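Local coordinates for phosphatase YwpJ (Bacillus subtilis, PDB 1NRW), which dephosphorylates, in vitro, phosphorylated five- and six-carbon sugars and nucleoside monophosphates, and more weakly flavin mononucleotide, as a magnesium-dependent hydrolase of the haloacid dehalogenase superfamily, at residues A[5-10]-A[282-287]; A[255-260]-A[278-283]. One frame throughout, in Å; residues are numbered along the deposited sequence.

How the contacts relate
The chain opens with strand 6-10, which ends at Asp10, the probable nucleophile, and after 271 further residues, including a separate six-stranded sheet, contact 1 brings the C-terminal helix 279-286 back against it. Contact 2 closes a much shorter loop within that span: strand 253-256 leads through helix 262-267 and strand 270-271 to the same helix. The two contacts share His282 and Met283 and lie with centres about 9 Å apart. Strand 235-239 runs between the two strands, so the helix bridges all three. The join is continuous: Ile9 CG2 of contact 1 meets Val280 CG2 of contact 2 at 3.9 Å, and Leu287 CD1 reaches Val255 CG1.

Contact 1. Residues A[5-10]-A[282-287]; sequences KLIAID and HMMKHL. With CA (calcium ion), chain D; PO4 (phosphate ion), chain C.
Ile7, near the start of strand 6-10, meets Met283 and Met284 of the C-terminal helix 279-286 (both selenomethionine) in a purely apolar contact. Its CG2 methyl, placed anti to the backbone N (CG1 has chi1 -60°), makes the firmer approach: Ile7 CG2 lies 4.0 Å from Met283 CE. These two side chains run antiparallel alongside each other, and the bend at the far end of Met283 (chi3 63°) turns its methyl back toward the strand. Met284 starts off at the flank of the helix, but two bends beyond CB swing its SE and CE round to face Ile7 tip to tip. The modelled 3.2 Å between Ile7 CD1 and Met284 CE is too short for two carbons, so the exact placing of those ends is doubtful. Around the same core, Met284 also rests on Ala29 and Ala33 of helix 24-35, and Met283 on Val238.

On the solvent side of the helix a phosphate, probably from the crystallisation liquor, shares one oxygen between two donors. His286 NE2 gives a nearly straight bond to O2 (2.6 Å, 163°) in the plane of the ring, and Lys285 NZ reaches the same O2 at 2.9 Å. That phosphate is remote from the calcium ion.

At the strand's C-terminal end Asp10 OD2 binds calcium at 2.4 Å, while Asp10 OD1 forms a salt bridge with Lys217. Asp240 and Ser241 bind the same ion. Helix 279-286 thus belongs to the layer flanking the Rossmann-like sheet, and the family mark stands at the end of its first strand: the DxD motif of haloacid dehalogenase phosphatases, in which Asp10, the probable nucleophile, gives OD2 and Asp12 its backbone O to the metal.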
ATOM      1  N   LYS A   5      -4.614  20.857   5.196  1.00 23.55           N
ATOM      2  CA  LYS A   5      -3.345  20.969   5.901  1.00 23.63           C
ATOM      3  C   LYS A   5      -2.549  19.670   5.797  1.00 20.68           C
ATOM      4  O   LYS A   5      -1.342  19.650   6.032  1.00 20.57           O
ATOM      5  CB  LYS A   5      -3.580  21.315   7.373  1.00 25.79           C
ATOM      6  CG  LYS A   5      -3.953  22.772   7.618  1.00 29.99           C
ATOM      7  CD  LYS A   5      -4.001  23.077   9.109  1.00 34.74           C
ATOM      8  CE  LYS A   5      -4.174  24.569   9.375  1.00 36.81           C
ATOM      9  NZ  LYS A   5      -5.428  25.109   8.780  1.00 39.57           N
ATOM     10  N   LEU A   6      -3.239  18.589   5.449  1.00 21.01           N
ATOM     11  CA  LEU A   6      -2.606  17.282   5.303  1.00 20.08           C
ATOM     12  C   LEU A   6      -3.230  16.551   4.116  1.00 18.99           C
ATOM     13  O   LEU A   6      -4.453  16.520   3.967  1.00 18.64           O
ATOM     14  CB  LEU A   6      -2.784  16.454   6.584  1.00 21.41           C
ATOM     15  CG  LEU A   6      -2.114  15.072   6.651  1.00 24.21           C
ATOM     16  CD1 LEU A   6      -2.020  14.622   8.099  1.00 27.03           C
ATOM     17  CD2 LEU A   6      -2.902  14.059   5.836  1.00 26.39           C
ATOM     18  N   ILE A   7      -2.384  15.975   3.268  1.00 15.69           N
ATOM     19  CA  ILE A   7      -2.864  15.242   2.103  1.00 14.94           C
ATOM     20  C   ILE A   7      -2.208  13.867   2.061  1.00 13.52           C
ATOM     21  O   ILE A   7      -0.983  13.765   2.031  1.00 14.07           O
ATOM     22  CB  ILE A   7      -2.533  15.993   0.792  1.00 15.62           C
ATOM     23  CG1 ILE A   7      -3.195  17.375   0.813  1.00 17.05           C
ATOM     24  CG2 ILE A   7      -3.013  15.189  -0.412  1.00 15.45           C
ATOM     25  CD1 ILE A   7      -2.749  18.282  -0.308  1.00 21.48           C
ATOM     26  N   ALA A   8      -3.034  12.821   2.079  1.00 13.73           N
ATOM     27  CA  ALA A   8      -2.558  11.437   2.038  1.00 13.14           C
ATOM     28  C   ALA A   8      -2.653  10.947   0.594  1.00 14.28           C
ATOM     29  O   ALA A   8      -3.703  11.067  -0.041  1.00 13.58           O
ATOM     30  CB  ALA A   8      -3.411  10.566   2.954  1.00 14.32           C
ATOM     31  N   ILE A   9      -1.561  10.378   0.089  1.00 11.50           N
ATOM     32  CA  ILE A   9      -1.508   9.927  -1.303  1.00 12.16           C
ATOM     33  C   ILE A   9      -1.085   8.466  -1.447  1.00 11.03           C
ATOM     34  O   ILE A   9      -0.008   8.086  -1.000  1.00 12.57           O
ATOM     35  CB  ILE A   9      -0.495  10.794  -2.099  1.00 11.16           C
ATOM     36  CG1 ILE A   9      -0.807  12.276  -1.881  1.00 13.00           C
ATOM     37  CG2 ILE A   9      -0.547  10.452  -3.588  1.00 12.64           C
ATOM     38  CD1 ILE A   9       0.218  13.218  -2.503  1.00 14.15           C
ATOM     39  N   ASP A  10      -1.934   7.660  -2.074  1.00 11.29           N
ATOM     40  CA  ASP A  10      -1.628   6.249  -2.302  1.00 11.23           C
ATOM     41  C   ASP A  10      -0.437   6.173  -3.262  1.00 12.39           C
ATOM     42  O   ASP A  10      -0.215   7.086  -4.060  1.00 12.86           O
ATOM     43  CB  ASP A  10      -2.863   5.560  -2.886  1.00 11.13           C
ATOM     44  CG  ASP A  10      -2.685   4.070  -3.064  1.00 13.52           C
ATOM     45  OD1 ASP A  10      -1.770   3.461  -2.465  1.00 13.24           O
ATOM     46  OD2 ASP A  10      -3.500   3.503  -3.809  1.00 12.93           O
ATOM     47  N   HIS A 282      -3.162  17.011 -10.761  1.00 14.44           N
ATOM     48  CA  HIS A 282      -4.435  17.660 -11.079  1.00 14.86           C
ATOM     49  C   HIS A 282      -5.228  17.932  -9.806  1.00 17.12           C
ATOM     50  O   HIS A 282      -5.805  19.006  -9.642  1.00 17.25           O
ATOM     51  CB  HIS A 282      -5.272  16.801 -12.041  1.00 15.15           C
ATOM     52  CG  HIS A 282      -6.667  17.311 -12.243  1.00 16.53           C
ATOM     53  ND1 HIS A 282      -7.720  16.936 -11.439  1.00 16.49           N
ATOM     54  CD2 HIS A 282      -7.171  18.204 -13.130  1.00 16.98           C
ATOM     55  CE1 HIS A 282      -8.815  17.574 -11.820  1.00 16.10           C
ATOM     56  NE2 HIS A 282      -8.508  18.350 -12.845  1.00 17.17           N
HETATM   57  N   MSE A 283      -5.256  16.959  -8.901  1.00 16.25           N
HETATM   58  CA  MSE A 283      -5.976  17.142  -7.650  1.00 17.14           C
HETATM   59  C   MSE A 283      -5.383  18.307  -6.857  1.00 17.13           C
HETATM   60  O   MSE A 283      -6.108  19.155  -6.342  1.00 15.51           O
HETATM   61  CB  MSE A 283      -5.905  15.877  -6.803  1.00 18.77           C
HETATM   62  CG  MSE A 283      -6.452  16.076  -5.404  1.00 20.08           C
HETATM   63 SE   MSE A 283      -5.890  14.663  -4.240  1.00 30.45          SE
HETATM   64  CE  MSE A 283      -3.988  14.974  -4.312  1.00 19.85           C
HETATM   65  N   MSE A 284      -4.058  18.340  -6.756  1.00 18.00           N
HETATM   66  CA  MSE A 284      -3.380  19.402  -6.018  1.00 20.04           C
HETATM   67  C   MSE A 284      -3.717  20.799  -6.511  1.00 19.73           C
HETATM   68  O   MSE A 284      -3.937  21.716  -5.717  1.00 18.74           O
HETATM   69  CB  MSE A 284      -1.862  19.217  -6.096  1.00 24.44           C
HETATM   70  CG  MSE A 284      -1.355  18.004  -5.361  1.00 32.76           C
HETATM   71 SE   MSE A 284      -1.615  18.219  -3.476  1.00 47.45          SE
HETATM   72  CE  MSE A 284      -3.477  17.771  -3.379  1.00 44.86           C
ATOM     73  N   LYS A 285      -3.759  20.955  -7.827  1.00 17.18           N
ATOM     74  CA  LYS A 285      -4.014  22.253  -8.427  1.00 19.44           C
ATOM     75  C   LYS A 285      -5.461  22.574  -8.749  1.00 17.61           C
ATOM     76  O   LYS A 285      -5.838  23.743  -8.781  1.00 18.16           O
ATOM     77  CB  LYS A 285      -3.196  22.387  -9.715  1.00 21.11           C
ATOM     78  CG  LYS A 285      -1.693  22.224  -9.515  1.00 28.20           C
ATOM     79  CD  LYS A 285      -0.922  22.440 -10.813  1.00 33.33           C
ATOM     80  CE  LYS A 285      -1.278  21.399 -11.863  1.00 37.72           C
ATOM     81  NZ  LYS A 285      -0.452  21.563 -13.095  1.00 41.08           N
ATOM     82  N   HIS A 286      -6.276  21.547  -8.963  1.00 16.54           N
ATOM     83  CA  HIS A 286      -7.653  21.772  -9.372  1.00 15.30           C
ATOM     84  C   HIS A 286      -8.798  21.118  -8.603  1.00 17.02           C
ATOM     85  O   HIS A 286      -9.934  21.133  -9.082  1.00 17.57           O
ATOM     86  CB  HIS A 286      -7.767  21.414 -10.861  1.00 15.01           C
ATOM     87  CG  HIS A 286      -6.823  22.182 -11.734  1.00 15.39           C
ATOM     88  ND1 HIS A 286      -6.947  23.536 -11.949  1.00 17.56           N
ATOM     89  CD2 HIS A 286      -5.706  21.795 -12.400  1.00 18.27           C
ATOM     90  CE1 HIS A 286      -5.949  23.954 -12.709  1.00 18.49           C
ATOM     91  NE2 HIS A 286      -5.181  22.916 -12.995  1.00 19.84           N
ATOM     92  N   LEU A 287      -8.529  20.570  -7.420  1.00 15.36           N
ATOM     93  CA  LEU A 287      -9.592  19.943  -6.634  1.00 17.20           C
ATOM     94  C   LEU A 287      -9.579  20.296  -5.151  1.00 20.85           C
ATOM     95  O   LEU A 287     -10.595  20.150  -4.468  1.00 23.28           O
ATOM     96  CB  LEU A 287      -9.538  18.417  -6.765  1.00 16.04           C
ATOM     97  CG  LEU A 287      -9.898  17.829  -8.126  1.00 14.92           C
ATOM     98  CD1 LEU A 287      -9.748  16.311  -8.070  1.00 14.45           C
ATOM     99  CD2 LEU A 287     -11.338  18.208  -8.500  1.00 12.94           C
TER
HETATM  100 CA    CA D 903      -3.266   1.616  -5.306  1.00 23.44          CA
HETATM  101  P   PO4 C 901      -2.601  22.926 -15.650  1.00 43.40           P
HETATM  102  O1  PO4 C 901      -3.630  23.846 -16.191  1.00 43.74           O
HETATM  103  O2  PO4 C 901      -2.935  22.575 -14.248  1.00 44.55           O
HETATM  104  O3  PO4 C 901      -2.563  21.690 -16.472  1.00 45.66           O
HETATM  105  O4  PO4 C 901      -1.273  23.590 -15.688  1.00 45.00           O
HETATM  106  O   HOH W   1      -3.240   0.185  -7.343  1.00 14.73           O

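Contact 2. Residues A[255-260]-A[278-283]; sequences VAMGNA and HGVAHM
Met257 and Val255 lean on the first turns of helix 279-286, where strand 253-256 of the Rossmann-like haloacid dehalogenase sheet gives way to a loop beside the metal site. Met257, a selenomethionine, curls at every torsion (chi1 -67°, chi2 -64°, chi3 -59°), and this tight coil folds its end over toward the helix. Its CE settles 3.8 Å from CA of Gly279, the first helical residue, while its SE lies 4.2 Å from CG2 of Val280. One helical turn further on, Val255 packs on Met283: its CB and both methyls lie against the selenium of Met283, whose side chain runs obliquely across the valine, CG2 being nearest at 3.9 Å.

Strand 235-239 orders this layer: its backbone bonds to Val255 and Met257, and Val238 touches Val255, Met257 and Met283. The side chain of Met257 comes within about 4 Å of that of Asp240, a calcium ligand, and about 7 Å of the ion itself, so it probably contributes to the apolar surround of the metal site. Met257 also opens a type I turn to Ala260, closed by Ala260 N on Met257 O at 3.0 Å; within it, Asn259 ND2 bonds to both Gly13 O and Ala132 O.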
ATOM      1  N   VAL A 255     -10.683  11.546  -2.476  1.00 13.72           N
ATOM      2  CA  VAL A 255     -10.549  11.695  -3.923  1.00 13.42           C
ATOM      3  C   VAL A 255     -10.225  10.368  -4.605  1.00 14.27           C
ATOM      4  O   VAL A 255      -9.342   9.630  -4.165  1.00 15.17           O
ATOM      5  CB  VAL A 255      -9.437  12.715  -4.274  1.00 13.26           C
ATOM      6  CG1 VAL A 255      -9.387  12.940  -5.782  1.00 13.86           C
ATOM      7  CG2 VAL A 255      -9.688  14.034  -3.547  1.00 15.51           C
ATOM      8  N   ALA A 256     -10.949  10.067  -5.678  1.00 13.53           N
ATOM      9  CA  ALA A 256     -10.723   8.838  -6.423  1.00 14.29           C
ATOM     10  C   ALA A 256      -9.928   9.137  -7.689  1.00 13.95           C
ATOM     11  O   ALA A 256     -10.174  10.136  -8.361  1.00 15.15           O
ATOM     12  CB  ALA A 256     -12.051   8.195  -6.787  1.00 15.37           C
HETATM   13  N   MSE A 257      -8.966   8.277  -8.005  1.00 12.59           N
HETATM   14  CA  MSE A 257      -8.170   8.443  -9.219  1.00 12.97           C
HETATM   15  C   MSE A 257      -9.061   8.114 -10.418  1.00 12.97           C
HETATM   16  O   MSE A 257     -10.060   7.406 -10.276  1.00 14.74           O
HETATM   17  CB  MSE A 257      -6.970   7.485  -9.196  1.00 14.24           C
HETATM   18  CG  MSE A 257      -5.951   7.801  -8.111  1.00 12.93           C
HETATM   19 SE   MSE A 257      -5.138   9.527  -8.398  1.00 25.28          SE
HETATM   20  CE  MSE A 257      -4.398   9.204 -10.163  1.00 12.27           C
ATOM     21  N   GLY A 258      -8.701   8.621 -11.594  1.00 14.73           N
ATOM     22  CA  GLY A 258      -9.493   8.350 -12.785  1.00 13.94           C
ATOM     23  C   GLY A 258      -9.542   6.866 -13.130  1.00 15.78           C
ATOM     24  O   GLY A 258     -10.522   6.387 -13.703  1.00 16.23           O
ATOM     25  N   ASN A 259      -8.484   6.145 -12.762  1.00 13.96           N
ATOM     26  CA  ASN A 259      -8.369   4.710 -13.017  1.00 14.23           C
ATOM     27  C   ASN A 259      -8.809   3.883 -11.813  1.00 14.72           C
ATOM     28  O   ASN A 259      -8.563   2.676 -11.757  1.00 17.20           O
ATOM     29  CB  ASN A 259      -6.914   4.358 -13.355  1.00 15.89           C
ATOM     30  CG  ASN A 259      -5.929   4.884 -12.314  1.00 14.22           C
ATOM     31  OD1 ASN A 259      -5.813   6.091 -12.110  1.00 15.25           O
ATOM     32  ND2 ASN A 259      -5.216   3.975 -11.655  1.00 13.65           N
ATOM     33  N   ALA A 260      -9.457   4.528 -10.850  1.00 15.02           N
ATOM     34  CA  ALA A 260      -9.893   3.843  -9.639  1.00 15.28           C
ATOM     35  C   ALA A 260     -10.987   2.810  -9.859  1.00 17.20           C
ATOM     36  O   ALA A 260     -11.702   2.838 -10.865  1.00 16.70           O
ATOM     37  CB  ALA A 260     -10.362   4.867  -8.599  1.00 14.30           C
ATOM     38  N   HIS A 278      -1.361  12.218 -14.649  1.00 15.34           N
ATOM     39  CA  HIS A 278      -0.968  13.032 -13.501  1.00 13.85           C
ATOM     40  C   HIS A 278      -2.130  13.461 -12.615  1.00 13.73           C
ATOM     41  O   HIS A 278      -2.215  14.624 -12.203  1.00 14.02           O
ATOM     42  CB  HIS A 278      -0.189  14.259 -13.989  1.00 14.87           C
ATOM     43  CG  HIS A 278       0.805  13.938 -15.060  1.00 16.77           C
ATOM     44  ND1 HIS A 278       0.731  14.468 -16.331  1.00 21.33           N
ATOM     45  CD2 HIS A 278       1.851  13.080 -15.071  1.00 16.43           C
ATOM     46  CE1 HIS A 278       1.687  13.947 -17.080  1.00 17.81           C
ATOM     47  NE2 HIS A 278       2.381  13.101 -16.340  1.00 22.43           N
ATOM     48  N   GLY A 279      -3.005  12.509 -12.304  1.00 13.22           N
ATOM     49  CA  GLY A 279      -4.155  12.791 -11.460  1.00 14.13           C
ATOM     50  C   GLY A 279      -3.802  13.417 -10.121  1.00 13.24           C
ATOM     51  O   GLY A 279      -4.518  14.284  -9.622  1.00 13.92           O
ATOM     52  N   VAL A 280      -2.701  12.983  -9.518  1.00 12.56           N
ATOM     53  CA  VAL A 280      -2.312  13.554  -8.235  1.00 13.68           C
ATOM     54  C   VAL A 280      -2.015  15.047  -8.392  1.00 14.46           C
ATOM     55  O   VAL A 280      -2.461  15.861  -7.577  1.00 14.70           O
ATOM     56  CB  VAL A 280      -1.091  12.810  -7.639  1.00 12.30           C
ATOM     57  CG1 VAL A 280      -0.601  13.529  -6.399  1.00 12.78           C
ATOM     58  CG2 VAL A 280      -1.498  11.375  -7.278  1.00 13.34           C
ATOM     59  N   ALA A 281      -1.277  15.414  -9.436  1.00 13.54           N
ATOM     60  CA  ALA A 281      -0.977  16.824  -9.672  1.00 14.43           C
ATOM     61  C   ALA A 281      -2.279  17.594  -9.950  1.00 14.27           C
ATOM     62  O   ALA A 281      -2.483  18.696  -9.427  1.00 15.00           O
ATOM     63  CB  ALA A 281      -0.017  16.973 -10.848  1.00 13.80           C
ATOM     64  N   HIS A 282      -3.162  17.011 -10.761  1.00 14.44           N
ATOM     65  CA  HIS A 282      -4.435  17.660 -11.079  1.00 14.86           C
ATOM     66  C   HIS A 282      -5.228  17.932  -9.806  1.00 17.12           C
ATOM     67  O   HIS A 282      -5.805  19.006  -9.642  1.00 17.25           O
ATOM     68  CB  HIS A 282      -5.272  16.801 -12.041  1.00 15.15           C
ATOM     69  CG  HIS A 282      -6.667  17.311 -12.243  1.00 16.53           C
ATOM     70  ND1 HIS A 282      -7.720  16.936 -11.439  1.00 16.49           N
ATOM     71  CD2 HIS A 282      -7.171  18.204 -13.130  1.00 16.98           C
ATOM     72  CE1 HIS A 282      -8.815  17.574 -11.820  1.00 16.10           C
ATOM     73  NE2 HIS A 282      -8.508  18.350 -12.845  1.00 17.17           N
HETATM   74  N   MSE A 283      -5.256  16.959  -8.901  1.00 16.25           N
HETATM   75  CA  MSE A 283      -5.976  17.142  -7.650  1.00 17.14           C
HETATM   76  C   MSE A 283      -5.383  18.307  -6.857  1.00 17.13           C
HETATM   77  O   MSE A 283      -6.108  19.155  -6.342  1.00 15.51           O
HETATM   78  CB  MSE A 283      -5.905  15.877  -6.803  1.00 18.77           C
HETATM   79  CG  MSE A 283      -6.452  16.076  -5.404  1.00 20.08           C
HETATM   80 SE   MSE A 283      -5.890  14.663  -4.240  1.00 30.45          SE
HETATM   81  CE  MSE A 283      -3.988  14.974  -4.312  1.00 19.85           C
TER